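Local coordinates for putative 4-amino-4-deoxychorismate lyase (Thermus thermophilus, PDB 2ZGI), which binds pyridoxal-5'-phosphate and is probably a lyase of the class-IV aminotransferase family, perhaps acting on 4-amino-4-deoxychorismate, at residues E39-L42 with A43-R46; L135-E138 with E139-E143; L167-G171 with T172-L176. All blocks are in the same frame, centred on the assembly; numbering follows the deposited sequence. Where two conformers were deposited one is given.

Contact 1 of 3, residues E39-L42 with A43-R46; sequences EEHL and ARLR. With PLP (pyridoxal-5'-phosphate), chain P.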
# COMPACT_ATOMS: atom_id res chain seq x y z
N GLU D 39 4.09 -8.77 38.23
CA GLU D 39 5.27 -9.46 37.73
C GLU D 39 5.37 -9.40 36.20
O GLU D 39 6.41 -9.08 35.66
CB GLU D 39 5.27 -10.92 38.16
CG GLU D 39 6.60 -11.61 37.89
CD GLU D 39 6.80 -12.88 38.71
OE1 GLU D 39 5.83 -13.67 38.86
OE2 GLU D 39 7.94 -13.09 39.19
N GLU D 40 4.28 -9.73 35.52
CA GLU D 40 4.26 -9.72 34.05
C GLU D 40 4.48 -8.33 33.48
O GLU D 40 5.19 -8.17 32.48
CB GLU D 40 2.94 -10.31 33.55
CG GLU D 40 2.84 -11.85 33.73
CD GLU D 40 2.19 -12.27 35.06
OE1 GLU D 40 1.97 -11.41 35.95
OE2 GLU D 40 1.91 -13.48 35.21
N HIS D 41 3.90 -7.30 34.12
CA HIS D 41 4.04 -5.92 33.63
C HIS D 41 5.47 -5.44 33.80
O HIS D 41 6.05 -4.79 32.91
CB HIS D 41 3.07 -4.98 34.36
CG HIS D 41 1.66 -5.08 33.88
ND1 HIS D 41 1.21 -4.40 32.77
CD2 HIS D 41 0.61 -5.78 34.34
CE1 HIS D 41 -0.06 -4.67 32.57
NE2 HIS D 41 -0.45 -5.52 33.51
N LEU D 42 6.08 -5.77 34.94
CA LEU D 42 7.47 -5.31 35.14
C LEU D 42 8.46 -6.06 34.24
O LEU D 42 9.42 -5.48 33.76
CB LEU D 42 7.87 -5.36 36.62
CG LEU D 42 7.03 -4.45 37.52
CD1 LEU D 42 7.46 -4.55 39.02
CD2 LEU D 42 7.06 -2.99 37.05
N ALA D 43 8.21 -7.34 34.03
CA ALA D 43 8.98 -8.16 33.08
C ALA D 43 8.87 -7.59 31.67
O ALA D 43 9.88 -7.36 31.01
CB ALA D 43 8.47 -9.58 33.10
N ARG D 44 7.65 -7.35 31.20
CA ARG D 44 7.48 -6.76 29.86
C ARG D 44 8.15 -5.40 29.72
O ARG D 44 8.83 -5.14 28.72
CB ARG D 44 6.00 -6.64 29.50
CG ARG D 44 5.81 -6.12 28.05
CD ARG D 44 4.37 -6.22 27.58
NE ARG D 44 3.57 -5.20 28.24
CZ ARG D 44 2.25 -5.06 28.11
NH1 ARG D 44 1.55 -5.90 27.31
NH2 ARG D 44 1.63 -4.10 28.79
N LEU D 45 7.94 -4.52 30.71
CA LEU D 45 8.46 -3.16 30.69
C LEU D 45 9.98 -3.16 30.58
O LEU D 45 10.57 -2.43 29.78
CB LEU D 45 7.99 -2.37 31.94
CG LEU D 45 8.32 -0.87 32.01
CD1 LEU D 45 7.60 -0.09 30.89
CD2 LEU D 45 8.00 -0.24 33.39
N ARG D 46 10.64 -4.01 31.38
CA ARG D 46 12.09 -4.18 31.24
C ARG D 46 12.49 -4.69 29.85
O ARG D 46 13.49 -4.25 29.31
CB ARG D 46 12.63 -5.15 32.31
CG ARG D 46 14.12 -5.46 32.24
CD ARG D 46 14.51 -6.33 33.44
NE ARG D 46 15.94 -6.23 33.68
CZ ARG D 46 16.86 -6.98 33.07
NH1 ARG D 46 16.51 -7.92 32.18
NH2 ARG D 46 18.15 -6.79 33.36
N1 PLP P . -2.77 -3.15 22.05
C2 PLP P . -2.06 -2.02 22.20
C2A PLP P . -1.68 -1.23 20.98
C3 PLP P . -1.70 -1.57 23.47
O3 PLP P . -0.98 -0.42 23.57
C4 PLP P . -2.05 -2.35 24.59
C4A PLP P . -1.66 -1.97 26.00
C5 PLP P . -2.76 -3.53 24.40
C6 PLP P . -3.10 -3.90 23.10
C5A PLP P . -3.21 -4.40 25.55
O4P PLP P . -2.15 -5.01 26.30
P PLP P . -2.32 -5.53 27.81
O1P PLP P . -3.32 -6.66 27.79
O2P PLP P . -2.84 -4.40 28.67
O3P PLP P . -0.90 -5.90 28.08

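Contact 2 of 3, residues L135-E138 with E139-E143; sequences LALE and EARKE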
# COMPACT_ATOMS: atom_id res chain seq x y z
N LEU D 135 -4.98 7.81 16.40
CA LEU D 135 -5.75 8.08 15.17
C LEU D 135 -6.76 6.96 14.86
O LEU D 135 -7.90 7.23 14.43
CB LEU D 135 -4.80 8.33 13.99
CG LEU D 135 -3.94 9.57 14.12
CD1 LEU D 135 -2.79 9.52 13.12
CD2 LEU D 135 -4.76 10.93 14.02
N ALA D 136 -6.35 5.70 15.12
CA ALA D 136 -7.24 4.57 14.96
C ALA D 136 -8.45 4.65 15.93
O ALA D 136 -9.61 4.39 15.51
CB ALA D 136 -6.48 3.23 15.11
N LEU D 137 -8.21 5.00 17.19
CA LEU D 137 -9.31 5.12 18.15
C LEU D 137 -10.20 6.33 17.80
O LEU D 137 -11.43 6.24 17.91
CB LEU D 137 -8.80 5.24 19.59
CG LEU D 137 -9.88 5.43 20.69
CD1 LEU D 137 -10.85 4.23 20.76
CD2 LEU D 137 -9.24 5.69 22.06
N GLU D 138 -9.59 7.43 17.38
CA GLU D 138 -10.37 8.62 16.98
C GLU D 138 -11.33 8.30 15.82
O GLU D 138 -12.50 8.65 15.87
CB GLU D 138 -9.47 9.83 16.66
CG GLU D 138 -8.86 10.49 17.92
CD GLU D 138 -7.67 11.42 17.66
OE1 GLU D 138 -7.45 11.83 16.49
OE2 GLU D 138 -6.96 11.76 18.64
N GLU D 139 -10.84 7.59 14.82
CA GLU D 139 -11.69 7.11 13.75
C GLU D 139 -12.82 6.20 14.23
O GLU D 139 -14.00 6.38 13.84
CB GLU D 139 -10.87 6.45 12.63
CG GLU D 139 -11.72 6.11 11.39
CD GLU D 139 -10.96 5.29 10.37
OE1 GLU D 139 -9.84 5.71 10.02
OE2 GLU D 139 -11.48 4.23 9.93
N ALA D 140 -12.50 5.23 15.09
CA ALA D 140 -13.51 4.33 15.61
C ALA D 140 -14.65 5.08 16.31
O ALA D 140 -15.85 4.82 16.09
CB ALA D 140 -12.89 3.30 16.54
N ARG D 141 -14.26 6.00 17.19
CA ARG D 141 -15.23 6.75 17.98
C ARG D 141 -16.07 7.67 17.10
O ARG D 141 -17.27 7.79 17.31
CB ARG D 141 -14.51 7.53 19.10
CG ARG D 141 -14.05 6.61 20.24
CD ARG D 141 -13.56 7.40 21.45
NE ARG D 141 -13.16 6.51 22.54
CZ ARG D 141 -12.63 6.93 23.69
NH1 ARG D 141 -12.44 8.24 23.90
NH2 ARG D 141 -12.29 6.05 24.63
N LYS D 142 -15.45 8.32 16.11
CA LYS D 142 -16.23 9.08 15.11
C LYS D 142 -17.35 8.22 14.50
O LYS D 142 -18.48 8.70 14.33
CB LYS D 142 -15.33 9.65 14.02
CG LYS D 142 -16.06 10.63 13.11
CD LYS D 142 -15.09 11.32 12.16
CE LYS D 142 -15.83 12.22 11.17
NZ LYS D 142 -14.87 13.12 10.44
N GLU D 143 -17.05 6.95 14.23
CA GLU D 143 -18.00 5.98 13.65
C GLU D 143 -18.86 5.29 14.68
O GLU D 143 -19.48 4.27 14.37
CB GLU D 143 -17.26 4.89 12.88
CG GLU D 143 -17.33 5.04 11.38
CD GLU D 143 -16.60 6.24 10.91
OE1 GLU D 143 -17.23 7.13 10.25
OE2 GLU D 143 -15.40 6.31 11.24

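Contact 3 of 3, residues L167-G171 with T172-L176; sequences LFREG and TLYLL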
# COMPACT_ATOMS: atom_id res chain seq x y z
N LEU D 167 -10.04 -14.01 18.13
CA LEU D 167 -11.11 -14.57 17.32
C LEU D 167 -11.52 -15.94 17.86
O LEU D 167 -10.66 -16.78 18.12
CB LEU D 167 -10.64 -14.70 15.87
CG LEU D 167 -11.64 -15.24 14.84
CD1 LEU D 167 -12.77 -14.26 14.62
CD2 LEU D 167 -10.90 -15.51 13.54
N PHE D 168 -12.82 -16.16 18.02
CA PHE D 168 -13.32 -17.46 18.46
C PHE D 168 -14.27 -18.04 17.45
O PHE D 168 -15.29 -17.43 17.10
CB PHE D 168 -14.01 -17.37 19.83
CG PHE D 168 -14.48 -18.71 20.35
CD1 PHE D 168 -13.58 -19.58 20.95
CD2 PHE D 168 -15.80 -19.10 20.21
CE1 PHE D 168 -14.01 -20.83 21.42
CE2 PHE D 168 -16.24 -20.34 20.68
CZ PHE D 168 -15.34 -21.20 21.29
N ARG D 169 -13.94 -19.24 16.97
CA ARG D 169 -14.78 -19.98 16.02
C ARG D 169 -14.81 -21.46 16.39
O ARG D 169 -13.79 -22.04 16.78
CB ARG D 169 -14.31 -19.76 14.58
CG ARG D 169 -15.10 -20.53 13.52
CD ARG D 169 -14.53 -20.41 12.08
NE ARG D 169 -13.08 -20.65 11.97
CZ ARG D 169 -12.18 -19.69 11.75
NH1 ARG D 169 -12.57 -18.43 11.63
NH2 ARG D 169 -10.88 -19.99 11.66
N GLU D 170 -15.99 -22.06 16.26
CA GLU D 170 -16.21 -23.48 16.54
C GLU D 170 -15.83 -23.81 18.00
O GLU D 170 -16.67 -23.69 18.91
CB GLU D 170 -15.47 -24.39 15.53
CG GLU D 170 -15.48 -23.91 14.04
CD GLU D 170 -16.85 -24.00 13.33
OE1 GLU D 170 -17.43 -25.11 13.28
OE2 GLU D 170 -17.33 -22.97 12.80
N GLY D 171 -14.58 -24.19 18.24
CA GLY D 171 -14.12 -24.41 19.61
C GLY D 171 -12.69 -23.99 19.85
O GLY D 171 -12.06 -24.43 20.82
N THR D 172 -12.19 -23.12 18.97
CA THR D 172 -10.81 -22.66 19.05
C THR D 172 -10.70 -21.13 19.16
O THR D 172 -11.42 -20.38 18.48
CB THR D 172 -9.97 -23.21 17.86
OG1 THR D 172 -8.83 -22.37 17.62
CG2 THR D 172 -10.82 -23.27 16.62
N LEU D 173 -9.82 -20.69 20.05
CA LEU D 173 -9.53 -19.28 20.24
C LEU D 173 -8.22 -18.95 19.55
O LEU D 173 -7.18 -19.54 19.85
CB LEU D 173 -9.43 -18.96 21.74
CG LEU D 173 -9.20 -17.52 22.19
CD1 LEU D 173 -10.47 -16.69 22.12
CD2 LEU D 173 -8.64 -17.54 23.61
N TYR D 174 -8.28 -18.02 18.61
CA TYR D 174 -7.11 -17.54 17.89
C TYR D 174 -6.61 -16.21 18.44
O TYR D 174 -7.39 -15.28 18.65
CB TYR D 174 -7.44 -17.35 16.41
CG TYR D 174 -7.96 -18.63 15.79
CD1 TYR D 174 -7.07 -19.59 15.29
CD2 TYR D 174 -9.33 -18.89 15.74
CE1 TYR D 174 -7.55 -20.77 14.71
CE2 TYR D 174 -9.82 -20.07 15.16
CZ TYR D 174 -8.92 -21.00 14.65
OH TYR D 174 -9.40 -22.17 14.09
N LEU D 175 -5.31 -16.14 18.68
CA LEU D 175 -4.67 -14.87 19.01
C LEU D 175 -4.05 -14.30 17.74
O LEU D 175 -3.26 -14.97 17.04
CB LEU D 175 -3.61 -15.04 20.11
CG LEU D 175 -3.92 -15.95 21.31
CD1 LEU D 175 -2.91 -15.66 22.43
CD2 LEU D 175 -5.36 -15.83 21.84
N LEU D 176 -4.44 -13.07 17.43
CA LEU D 176 -4.05 -12.46 16.16
C LEU D 176 -2.62 -11.95 16.30
O LEU D 176 -2.35 -11.13 17.19
CB LEU D 176 -5.00 -11.31 15.79
CG LEU D 176 -6.27 -11.63 14.99
CD1 LEU D 176 -7.11 -12.71 15.64
CD2 LEU D 176 -7.10 -10.37 14.81

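Contact 1 of 3, residues E39-L42 with A43-R46
Glu39-Leu42 and Ala43-Arg46 are successive turns of one alpha-helix, joined by four i to i+4 bonds: Ala43 N to Glu39 O, Arg44 N to Glu40 O at 2.9 Å, Leu45 N to His41 O, and Arg46 N to Leu42 O at 3.1 Å. His41 and Arg44 leave the same side of the helix and run side by side, ring and guanidinium at 90° to each other, with His41 ND1 4.0 Å from Arg44 NH2. The Arg44 chain is straight as far as its bend at chi3 (73°), and its guanidinium meets the cofactor phosphate edge-on: NH1 donates to PLP O3P at 2.6 Å, while NH2 reaches the same oxygen by a weak bond of 3.2 Å. Arg44 thus helps hold the phosphate; Ser218, Ile183 and Thr184 also hydrogen-bond the cofactor. Thr26 OG1 is bonded to both His41 ND1 and Arg44 NH2, and so probably steadies the pair. Glu40 turns to Lys187 in a salt bridge. On this side helix 183-194 lies close, with Ile183 touching Glu40, His41 and Arg44; Leu42 and Leu45 instead pack against helix 59-72 and strand 78-86.

Contact 2 of 3, residues L135-E138 with E139-E143
Arg141 N donates to Leu137 O at 2.9 Å, and three more bonds of the same i to i+4 kind tie the two turns: Glu139 N to Leu135 O, Ala140 N to Ala136 O, and Lys142 N to Glu138 O, each about 3.0 Å long. A further turn is closed by Glu143 N, 3.1 Å from Glu139 O; Glu143 is the first residue to leave helical backbone angles, so this is where the helix runs out. The carboxylate of Glu139 looks away from the helix, its chain extended beyond CG, and OE2 forms a salt bridge with Arg112 NE. Glu143 OE2 also points to Arg112 NE from just beyond the last turn, but only as a long, weak ion pair. The Glu139 bridge ties together the first two members of a beta-alpha-beta unit: strand 111-117, helix 131-142 and strand 147-151. Ala136 is buried against Thr114 of the first strand and Leu150 of the last, while Leu135 and Glu139 lean on Tyr116. On another side of the helix Leu137 and Arg141 cross at a slant. With CG anti to its own nitrogen (chi1 178°), Leu137 brings both methyls against the arginine: CD1 meets NE at 3.7 Å, and CD2 lies over one face of the guanidinium, off towards its rim, 4.0 Å from CZ. The Arg141 chain is extended from CG to NE, which carries the charged end past the leucine to the neighbourhood of Arg162, where two like charges come close. Leu137 itself also touches Ser161, Arg162 and Glu147, and Ala140 rests on Ala145.

Contact 3 of 3, residues L167-G171 with T172-L176
Strands 164-169 and 172-176 form a tight beta hairpin with a two-residue turn at Glu170-Gly171, where Glu170 takes a positive phi (59°). Arg169 and Thr172 are the hydrogen-bonded pair that closes the turn: Thr172 N donates to Arg169 O at 2.9 Å, and Arg169 N to Thr172 O at 3.2 Å. Phe168 with Leu173 follows as a non-hydrogen-bonded pair, then Leu167 with Tyr174, again hydrogen-bonded, where Tyr174 N reaches Leu167 O at 2.7 Å. That same carbonyl oxygen also receives a CH contact from Leu173 CA and sits at the edge of the Tyr174 ring, 3.4 Å from CD2. Arg169 and Tyr174 share one face of the sheet. The arginine chain bends at chi3 (49°), bringing NH2 to 3.7 Å from Tyr174 CE2, with CE2 over one face of the guanidinium and the two planes 34° apart. Leu167 CB lies beside Leu176 CD1 at 4.1 Å. On the other face, Phe168 CD1 stands 3.4 Å from Thr172 O. The hairpin lies inside a mixed sheet: strand 198-202 makes backbone hydrogen bonds to Leu173 and Leu175, and His212 of strand 212-217 to Phe168. Phe204 meets the Tyr174 ring, while helix 183-194 covers Leu173 and Leu175.

In the fold
The three contacts are separate, their centres 25 to 29 Å apart, and contacts 1 and 2 lie on opposite sides of the chain's centre. Contact 1, whose centre is nearest that of the chain, is the one that grips the cofactor: its Arg44 serves the phosphate. Contact 2 is also one helix, but nearer the surface; its Glu139 pairs with an arginine of the neighbouring strand, and no ligand is involved. Contact 3 lies farthest from the chain's centre, yet five of its nine touching residues are buried, and cross-strand pairing inside a sheet replaces helical i to i+4 bonds. Contacts 1 and 3 share a neighbour, helix 183-194: Ile183 at its start touches contact 1, Ala189 and Ala192 contact 3.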